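Local coordinates for protein DNA polymerase (PDB 2PY5) that replicates the viral genome by protein-primed, strand-displacing DNA synthesis with high processivity and fidelity, and also carries a 3'-5' exonuclease activity, at residues 62-67 with 98-103; 92-97 with 402-407. The protein carries 2 engineered substitutions. All coordinates share one frame; numbering follows the deposited sequence.

In the fold
Contact 1 (62-67 with 98-103) lies wholly in the exonuclease region, where the start of helix 63-76 packs on strand 100-110. Contact 2 (92-97 with 402-407) ties that region to TPR2 of the polymerization region, more than 300 residues further along the chain. Their centres are about 10 Å apart. In chain order the segments alternate, 62-67, 92-97, 98-103 and 402-407, and the two middle ones belong to neighbouring antiparallel strands of the mixed exonuclease sheet, 89-94 and 100-110. Tyr101 and Met102 both pair with Ile93 there, a classic beta bulge. DT5 of chain B touches both contacts, so exonuclease and TPR2 elements hold one nucleotide together.

Contact 1. Residues 62-67 with 98-103; sequences NLKFAG and GQWYMI. Engineered in segment 62-67: Ala66 (natural residue Asp). With nucleotides of chain A; nucleotides of chain B.
Trp100 lies with one face against the backbone of Lys64: CA of Lys64 sits 3.9 Å from the centroid of the five-membered ring, 18° off its normal, a CH-pi contact. The Lys64 side chain crosses the indole at about a right angle. It leaves with CG anti to the backbone N (chi1 -172°), runs extended past CD1 and bends only at chi4, which brings NZ to 2.8 Å from Gly98 O, in the carbonyl plane and on a lone pair. At the indole edge, NE1 of Trp100 donates an almost straight bond (164°) to O4 of DT5 of chain B, at 3.0 Å. Either side of Lys64 in the sequence, Leu63 CD1 meets Ile103 CD1 at 4.2 Å and CA of Gly67 lies 3.9 Å from the same methyl. The Gly67 backbone also lies against the indole, its C 3.7 Å from CZ3 of Trp100. Facing a different DNA chain, Asn62 ND2 donates to O4' of DT6 of chain A at 3.0 Å, while Phe65 lays a face near C2' of that sugar. Asn62 stabilises the frayed primer terminus in proofreading; Phe65 binds single-stranded DNA and is essential for exonucleolysis. Ala66 is engineered in place of the natural Asp. Packed against Lys64 and Gly67, the indole thus offers its N-H to a base.

Contact 2. Residues 92-97 with 402-407; sequences TIISRM and KVPYLK. With nucleotides of chain C; nucleotides of chain B.
TPR2 meets the exonuclease sheet here, as the first residues of its strand 402-406 reach the end of strand 89-94 and the loop after it. The strands are steeply inclined, 118° between their directions, and one direct backbone bond joins them, from Lys402 N to Ile94 O at 2.8 Å. A water bridges the next step: it donates to Lys402 O, accepts from Ile94 N, and hydrogen-bonds Thr92 OG1 at 2.7 Å. That hydroxyl is also hydrogen-bonded to NE1 of Trp81 in strand 80-81. OG1 of Thr92 reaches the CD corner of Pro404, 3.7 Å away, and CD1 of Ile94 packs on the same proline carbon. The Lys402 chain, bent at chi2 (-83°) and again at chi4, passes Ser95 O with CG and carries NZ to Arg96 O, in the carbonyl plane at 2.7 Å. NZ also donates to OP2 of DT5 of chain B, at 2.7 Å. A loop carbonyl and a DNA phosphate thus hold the ammonium group, and both would be expected to stabilise its charge. Met97 places CG 3.5 Å from C5 of DT6 of chain C. Around the contact, Arg96 forms a salt bridge with Asp398, Val403 pairs with Arg415 of strand 412-416, and Pro404 rests on Ile71 of helix 63-76 and on Trp81.

Contact 1. Residues 62-67 with 98-103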
loop_
_atom_site.group_PDB
_atom_site.type_symbol
_atom_site.label_atom_id
_atom_site.label_comp_id
_atom_site.label_asym_id
_atom_site.label_seq_id
_atom_site.Cartn_x
_atom_site.Cartn_y
_atom_site.Cartn_z
ATOM N N ASN F 62 8.801 7.638 -7.035
ATOM C CA ASN F 62 9.544 7.180 -5.868
ATOM C C ASN F 62 10.596 8.208 -5.426
ATOM O O ASN F 62 11.802 7.985 -5.453
ATOM C CB ASN F 62 10.141 5.792 -6.077
ATOM C CG ASN F 62 10.643 5.173 -4.793
ATOM O OD1 ASN F 62 10.046 5.346 -3.726
ATOM N ND2 ASN F 62 11.739 4.404 -4.888
ATOM N N LEU F 63 10.085 9.354 -4.992
ATOM C CA LEU F 63 10.870 10.462 -4.507
ATOM C C LEU F 63 11.901 10.088 -3.441
ATOM O O LEU F 63 12.923 10.753 -3.332
ATOM C CB LEU F 63 9.912 11.561 -4.000
ATOM C CG LEU F 63 10.564 12.851 -3.512
ATOM C CD1 LEU F 63 11.272 13.571 -4.626
ATOM C CD2 LEU F 63 9.547 13.746 -2.801
ATOM N N LYS F 64 11.623 9.042 -2.669
ATOM C CA LYS F 64 12.550 8.523 -1.650
ATOM C C LYS F 64 13.920 8.212 -2.260
ATOM O O LYS F 64 14.932 8.227 -1.554
ATOM C CB LYS F 64 11.952 7.255 -1.054
ATOM C CG LYS F 64 12.663 6.687 0.109
ATOM C CD LYS F 64 11.788 5.657 0.774
ATOM C CE LYS F 64 12.466 4.986 1.949
ATOM N NZ LYS F 64 12.865 5.949 3.019
ATOM N N PHE F 65 13.936 7.905 -3.555
ATOM C CA PHE F 65 15.189 7.628 -4.270
ATOM C C PHE F 65 15.784 8.922 -4.841
ATOM O O PHE F 65 16.801 9.390 -4.372
ATOM C CB PHE F 65 14.969 6.574 -5.359
ATOM C CG PHE F 65 16.228 6.191 -6.072
ATOM C CD1 PHE F 65 17.130 5.312 -5.488
ATOM C CD2 PHE F 65 16.523 6.747 -7.297
ATOM C CE1 PHE F 65 18.325 4.988 -6.137
ATOM C CE2 PHE F 65 17.729 6.415 -7.954
ATOM C CZ PHE F 65 18.596 5.551 -7.366
ATOM N N ALA F 66 15.141 9.519 -5.846
ATOM C CA ALA F 66 15.678 10.739 -6.469
ATOM C C ALA F 66 15.911 11.850 -5.448
ATOM O O ALA F 66 16.885 12.587 -5.536
ATOM C CB ALA F 66 14.733 11.242 -7.580
ATOM N N GLY F 67 14.996 11.975 -4.489
ATOM C CA GLY F 67 15.076 12.969 -3.435
ATOM C C GLY F 67 16.382 12.980 -2.680
ATOM O O GLY F 67 16.843 14.043 -2.268
ATOM N N GLY F 98 9.493 7.020 7.190
ATOM C CA GLY F 98 10.378 7.156 6.052
ATOM C C GLY F 98 9.685 7.267 4.708
ATOM O O GLY F 98 10.325 7.039 3.682
ATOM N N GLN F 99 8.406 7.650 4.710
ATOM C CA GLN F 99 7.710 7.943 3.455
ATOM C C GLN F 99 7.960 9.399 3.058
ATOM O O GLN F 99 7.761 10.297 3.865
ATOM C CB GLN F 99 6.230 7.644 3.590
ATOM C CG GLN F 99 5.992 6.179 3.948
ATOM C CD GLN F 99 4.818 5.559 3.262
ATOM O OE1 GLN F 99 3.992 4.901 3.904
ATOM N NE2 GLN F 99 4.729 5.742 1.950
ATOM N N TRP F 100 8.373 9.610 1.807
ATOM C CA TRP F 100 8.707 10.930 1.264
ATOM C C TRP F 100 7.534 11.473 0.474
ATOM O O TRP F 100 7.016 10.775 -0.431
ATOM C CB TRP F 100 9.941 10.865 0.357
ATOM C CG TRP F 100 11.216 10.594 1.114
ATOM C CD1 TRP F 100 11.420 9.638 2.077
ATOM C CD2 TRP F 100 12.451 11.278 0.956
ATOM N NE1 TRP F 100 12.703 9.712 2.545
ATOM C CE2 TRP F 100 13.364 10.699 1.864
ATOM C CE3 TRP F 100 12.885 12.328 0.138
ATOM C CZ2 TRP F 100 14.671 11.152 1.976
ATOM C CZ3 TRP F 100 14.217 12.773 0.253
ATOM C CH2 TRP F 100 15.076 12.180 1.156
ATOM N N TYR F 101 7.109 12.689 0.827
ATOM C CA TYR F 101 5.942 13.346 0.176
ATOM C C TYR F 101 6.308 14.634 -0.549
ATOM O O TYR F 101 5.664 14.977 -1.535
ATOM C CB TYR F 101 4.836 13.682 1.176
ATOM C CG TYR F 101 4.221 12.480 1.827
ATOM C CD1 TYR F 101 4.790 11.931 2.957
ATOM C CD2 TYR F 101 3.101 11.881 1.303
ATOM C CE1 TYR F 101 4.251 10.839 3.554
ATOM C CE2 TYR F 101 2.530 10.765 1.887
ATOM C CZ TYR F 101 3.117 10.230 3.018
ATOM O OH TYR F 101 2.561 9.131 3.639
ATOM N N MET F 102 7.305 15.368 -0.068
ATOM C CA MET F 102 7.556 16.724 -0.571
ATOM C C MET F 102 8.948 17.199 -0.217
ATOM O O MET F 102 9.431 16.970 0.891
ATOM C CB MET F 102 6.516 17.716 0.002
ATOM C CG MET F 102 6.630 19.143 -0.573
ATOM S SD MET F 102 5.663 20.338 0.339
ATOM C CE MET F 102 6.686 20.498 1.792
ATOM N N ILE F 103 9.557 17.899 -1.173
ATOM C CA ILE F 103 10.702 18.785 -0.941
ATOM C C ILE F 103 10.308 20.139 -1.535
ATOM O O ILE F 103 10.001 20.209 -2.712
ATOM C CB ILE F 103 11.972 18.306 -1.650
ATOM C CG1 ILE F 103 12.325 16.871 -1.269
ATOM C CG2 ILE F 103 13.159 19.253 -1.318
ATOM C CD1 ILE F 103 13.407 16.239 -2.172
ATOM P P DT A 6 9.634 1.826 -10.026
ATOM O OP1 DT A 6 9.001 2.656 -11.043
ATOM O OP2 DT A 6 9.994 0.429 -10.295
ATOM O "O5'" DT A 6 11.039 2.493 -9.614
ATOM C "C5'" DT A 6 11.171 3.903 -9.541
ATOM C "C4'" DT A 6 12.543 4.196 -8.980
ATOM O "O4'" DT A 6 12.674 3.671 -7.648
ATOM C "C3'" DT A 6 13.667 3.533 -9.768
ATOM O "O3'" DT A 6 14.024 4.305 -10.913
ATOM C "C2'" DT A 6 14.772 3.438 -8.723
ATOM C "C1'" DT A 6 14.028 3.342 -7.396
ATOM N N1 DT A 6 14.030 1.980 -6.786
ATOM C C2 DT A 6 14.289 1.877 -5.442
ATOM O O2 DT A 6 14.517 2.829 -4.722
ATOM N N3 DT A 6 14.277 0.588 -4.968
ATOM C C4 DT A 6 14.018 -0.568 -5.686
ATOM O O4 DT A 6 14.024 -1.672 -5.149
ATOM C C5 DT A 6 13.724 -0.379 -7.084
ATOM C C7 DT A 6 13.429 -1.549 -7.962
ATOM C C6 DT A 6 13.745 0.878 -7.568
ATOM P P DT B 5 14.794 5.191 10.996
ATOM O OP1 DT B 5 14.659 4.132 12.030
ATOM O OP2 DT B 5 14.608 6.615 11.355
ATOM O "O5'" DT B 5 16.259 5.097 10.355
ATOM C "C5'" DT B 5 16.794 3.846 9.957
ATOM C "C4'" DT B 5 17.872 4.043 8.909
ATOM O "O4'" DT B 5 17.286 4.470 7.656
ATOM C "C3'" DT B 5 18.918 5.100 9.231
ATOM O "O3'" DT B 5 20.172 4.667 8.726
ATOM C "C2'" DT B 5 18.420 6.349 8.506
ATOM C "C1'" DT B 5 17.835 5.718 7.256
ATOM N N1 DT B 5 16.697 6.446 6.626
ATOM C C2 DT B 5 16.714 6.687 5.267
ATOM O O2 DT B 5 17.613 6.353 4.483
ATOM N N3 DT B 5 15.582 7.338 4.829
ATOM C C4 DT B 5 14.497 7.761 5.576
ATOM O O4 DT B 5 13.543 8.320 5.044
ATOM C C5 DT B 5 14.545 7.464 6.979
ATOM C C7 DT B 5 13.433 7.866 7.891
ATOM C C6 DT B 5 15.634 6.823 7.439
ATOM P P DT A 7 14.708 3.574 -12.169
ATOM O OP1 DT A 7 14.514 4.459 -13.329
ATOM O OP2 DT A 7 14.355 2.143 -12.264
ATOM O "O5'" DT A 7 16.234 3.595 -11.695
ATOM C "C5'" DT A 7 16.892 4.811 -11.377
ATOM C "C4'" DT A 7 18.325 4.483 -10.996
ATOM O "O4'" DT A 7 18.324 3.579 -9.873
ATOM C "C3'" DT A 7 19.154 3.763 -12.061
ATOM O "O3'" DT A 7 19.762 4.666 -12.995
ATOM C "C2'" DT A 7 20.214 3.100 -11.193
ATOM C "C1'" DT A 7 19.447 2.720 -9.939
ATOM N N1 DT A 7 18.979 1.286 -9.910
ATOM C C2 DT A 7 19.866 0.344 -9.452
ATOM O O2 DT A 7 20.995 0.611 -9.083
ATOM N N3 DT A 7 19.388 -0.937 -9.435
ATOM C C4 DT A 7 18.132 -1.361 -9.820
ATOM O O4 DT A 7 17.808 -2.552 -9.763
ATOM C C5 DT A 7 17.247 -0.325 -10.292
ATOM C C7 DT A 7 15.857 -0.675 -10.732
ATOM C C6 DT A 7 17.697 0.941 -10.317
#

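Contact 2. Residues 92-97 with 402-407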
loop_
_atom_site.group_PDB
_atom_site.type_symbol
_atom_site.label_atom_id
_atom_site.label_comp_id
_atom_site.label_asym_id
_atom_site.label_seq_id
_atom_site.Cartn_x
_atom_site.Cartn_y
_atom_site.Cartn_z
ATOM N N THR F 92 10.722 19.849 3.996
ATOM C CA THR F 92 10.366 18.509 3.560
ATOM C C THR F 92 9.130 18.011 4.302
ATOM O O THR F 92 8.825 18.477 5.385
ATOM C CB THR F 92 11.502 17.487 3.808
ATOM O OG1 THR F 92 11.891 17.533 5.177
ATOM C CG2 THR F 92 12.717 17.816 2.977
ATOM N N ILE F 93 8.439 17.054 3.678
ATOM C CA ILE F 93 7.492 16.173 4.366
ATOM C C ILE F 93 8.005 14.760 4.184
ATOM O O ILE F 93 7.840 14.168 3.136
ATOM C CB ILE F 93 6.043 16.282 3.832
ATOM C CG1 ILE F 93 5.553 17.711 3.945
ATOM C CG2 ILE F 93 5.156 15.310 4.578
ATOM C CD1 ILE F 93 4.200 17.931 3.264
ATOM N N ILE F 94 8.703 14.270 5.213
ATOM C CA ILE F 94 9.198 12.891 5.308
ATOM C C ILE F 94 8.650 12.349 6.628
ATOM O O ILE F 94 8.895 12.928 7.705
ATOM C CB ILE F 94 10.749 12.801 5.316
ATOM C CG1 ILE F 94 11.337 13.332 4.014
ATOM C CG2 ILE F 94 11.180 11.331 5.547
ATOM C CD1 ILE F 94 12.832 13.701 4.121
ATOM N N SER F 95 7.870 11.274 6.548
ATOM C CA SER F 95 7.181 10.750 7.728
ATOM C C SER F 95 8.140 10.040 8.663
ATOM O O SER F 95 9.265 9.713 8.264
ATOM C CB SER F 95 6.048 9.798 7.357
ATOM O OG SER F 95 6.522 8.550 6.879
ATOM N N ARG F 96 7.683 9.827 9.890
ATOM C CA ARG F 96 8.428 9.051 10.884
ATOM C C ARG F 96 8.912 7.734 10.300
ATOM O O ARG F 96 10.039 7.277 10.585
ATOM C CB ARG F 96 7.547 8.750 12.113
ATOM C CG ARG F 96 8.280 8.075 13.258
ATOM C CD ARG F 96 7.311 7.613 14.311
ATOM N NE ARG F 96 6.679 8.736 15.000
ATOM C CZ ARG F 96 7.079 9.266 16.162
ATOM N NH1 ARG F 96 8.143 8.797 16.819
ATOM N NH2 ARG F 96 6.400 10.283 16.681
ATOM N N MET F 97 8.053 7.112 9.508
ATOM C CA MET F 97 8.329 5.785 8.952
ATOM C C MET F 97 9.098 5.825 7.633
ATOM O O MET F 97 9.346 4.778 7.024
ATOM C CB MET F 97 7.022 5.017 8.811
ATOM C CG MET F 97 6.231 4.946 10.132
ATOM S SD MET F 97 6.891 3.826 11.376
ATOM C CE MET F 97 8.250 4.729 12.097
ATOM N N LYS F 402 10.593 13.363 9.952
ATOM C CA LYS F 402 12.034 13.137 9.974
ATOM C C LYS F 402 12.708 14.249 9.150
ATOM O O LYS F 402 12.217 14.648 8.066
ATOM C CB LYS F 402 12.366 11.748 9.378
ATOM C CG LYS F 402 12.004 10.528 10.255
ATOM C CD LYS F 402 13.085 10.237 11.284
ATOM C CE LYS F 402 12.622 9.284 12.379
ATOM N NZ LYS F 402 12.337 7.886 11.905
ATOM N N VAL F 403 13.784 14.781 9.703
ATOM C CA VAL F 403 14.496 15.914 9.139
ATOM C C VAL F 403 15.829 15.438 8.588
ATOM O O VAL F 403 16.622 14.840 9.313
ATOM C CB VAL F 403 14.748 16.988 10.213
ATOM C CG1 VAL F 403 15.572 18.146 9.668
ATOM C CG2 VAL F 403 13.408 17.473 10.787
ATOM N N PRO F 404 16.094 15.703 7.302
ATOM C CA PRO F 404 17.387 15.296 6.755
ATOM C C PRO F 404 18.530 16.176 7.203
ATOM O O PRO F 404 18.328 17.358 7.494
ATOM C CB PRO F 404 17.189 15.454 5.263
ATOM C CG PRO F 404 16.175 16.526 5.146
ATOM C CD PRO F 404 15.267 16.390 6.296
ATOM N N TYR F 405 19.727 15.596 7.247
ATOM C CA TYR F 405 20.955 16.357 7.495
ATOM C C TYR F 405 22.133 15.604 6.909
ATOM O O TYR F 405 22.031 14.413 6.627
ATOM C CB TYR F 405 21.152 16.600 8.990
ATOM C CG TYR F 405 21.440 15.365 9.792
ATOM C CD1 TYR F 405 22.737 15.002 10.107
ATOM C CD2 TYR F 405 20.410 14.568 10.247
ATOM C CE1 TYR F 405 22.995 13.855 10.860
ATOM C CE2 TYR F 405 20.654 13.436 10.993
ATOM C CZ TYR F 405 21.936 13.079 11.289
ATOM O OH TYR F 405 22.151 11.941 12.036
ATOM N N LEU F 406 23.241 16.304 6.684
ATOM C CA LEU F 406 24.448 15.652 6.177
ATOM C C LEU F 406 25.293 15.178 7.345
ATOM O O LEU F 406 25.688 15.968 8.204
ATOM C CB LEU F 406 25.274 16.582 5.282
ATOM C CG LEU F 406 24.947 16.729 3.799
ATOM C CD1 LEU F 406 26.168 17.354 3.108
ATOM C CD2 LEU F 406 24.537 15.424 3.089
ATOM N N LYS F 407 25.556 13.880 7.371
ATOM C CA LYS F 407 26.437 13.272 8.368
ATOM C C LYS F 407 27.898 13.666 8.089
ATOM O O LYS F 407 28.210 14.225 7.032
ATOM C CB LYS F 407 26.262 11.744 8.352
ATOM C CG LYS F 407 24.850 11.280 8.654
ATOM C CD LYS F 407 24.713 9.757 8.803
ATOM C CE LYS F 407 24.975 9.007 7.504
ATOM N NZ LYS F 407 24.723 7.536 7.659
ATOM P P DT C 6 -0.679 3.376 12.781
ATOM O OP1 DT C 6 -1.590 3.028 13.884
ATOM O OP2 DT C 6 -0.214 4.772 12.542
ATOM O "O5'" DT C 6 0.650 2.485 12.900
ATOM C "C5'" DT C 6 0.591 1.123 13.279
ATOM C "C4'" DT C 6 2.006 0.599 13.402
ATOM O "O4'" DT C 6 2.545 0.497 12.059
ATOM C "C3'" DT C 6 2.964 1.497 14.197
ATOM O "O3'" DT C 6 3.824 0.735 15.061
ATOM C "C2'" DT C 6 3.748 2.225 13.112
ATOM C "C1'" DT C 6 3.775 1.189 11.991
ATOM N N1 DT C 6 3.949 1.737 10.588
ATOM C C2 DT C 6 4.857 1.116 9.749
ATOM O O2 DT C 6 5.525 0.150 10.089
ATOM N N3 DT C 6 4.949 1.674 8.491
ATOM C C4 DT C 6 4.251 2.764 7.995
ATOM O O4 DT C 6 4.419 3.179 6.851
ATOM C C5 DT C 6 3.316 3.365 8.923
ATOM C C7 DT C 6 2.496 4.555 8.516
ATOM C C6 DT C 6 3.211 2.832 10.153
ATOM P P DC B 4 15.706 0.473 7.856
ATOM O OP1 DC B 4 16.867 1.231 7.343
ATOM O OP2 DC B 4 15.856 -0.460 9.007
ATOM O "O5'" DC B 4 14.544 1.492 8.241
ATOM C "C5'" DC B 4 14.252 2.637 7.462
ATOM C "C4'" DC B 4 13.057 3.328 8.082
ATOM O "O4'" DC B 4 11.896 2.470 7.949
ATOM C "C3'" DC B 4 13.173 3.614 9.574
ATOM O "O3'" DC B 4 13.838 4.861 9.757
ATOM C "C2'" DC B 4 11.712 3.634 10.013
ATOM C "C1'" DC B 4 11.051 2.629 9.076
ATOM N N1 DC B 4 10.781 1.273 9.683
ATOM C C2 DC B 4 9.560 1.035 10.327
ATOM O O2 DC B 4 8.721 1.943 10.396
ATOM N N3 DC B 4 9.317 -0.188 10.857
ATOM C C4 DC B 4 10.234 -1.153 10.774
ATOM N N4 DC B 4 9.939 -2.337 11.320
ATOM C C5 DC B 4 11.490 -0.944 10.126
ATOM C C6 DC B 4 11.717 0.267 9.598
ATOM P P DT B 5 14.794 5.191 10.996
ATOM O OP1 DT B 5 14.659 4.132 12.030
ATOM O OP2 DT B 5 14.608 6.615 11.355
ATOM O "O5'" DT B 5 16.259 5.097 10.355
ATOM C "C5'" DT B 5 16.794 3.846 9.957
ATOM C "C4'" DT B 5 17.872 4.043 8.909
ATOM O "O4'" DT B 5 17.286 4.470 7.656
ATOM C "C3'" DT B 5 18.918 5.100 9.231
ATOM O "O3'" DT B 5 20.172 4.667 8.726
ATOM C "C2'" DT B 5 18.420 6.349 8.506
ATOM C "C1'" DT B 5 17.835 5.718 7.256
ATOM N N1 DT B 5 16.697 6.446 6.626
ATOM C C2 DT B 5 16.714 6.687 5.267
ATOM O O2 DT B 5 17.613 6.353 4.483
ATOM N N3 DT B 5 15.582 7.338 4.829
ATOM C C4 DT B 5 14.497 7.761 5.576
ATOM O O4 DT B 5 13.543 8.320 5.044
ATOM C C5 DT B 5 14.545 7.464 6.979
ATOM C C7 DT B 5 13.433 7.866 7.891
ATOM C C6 DT B 5 15.634 6.823 7.439
HETATM O O HOH W 1 10.330 16.108 6.907
#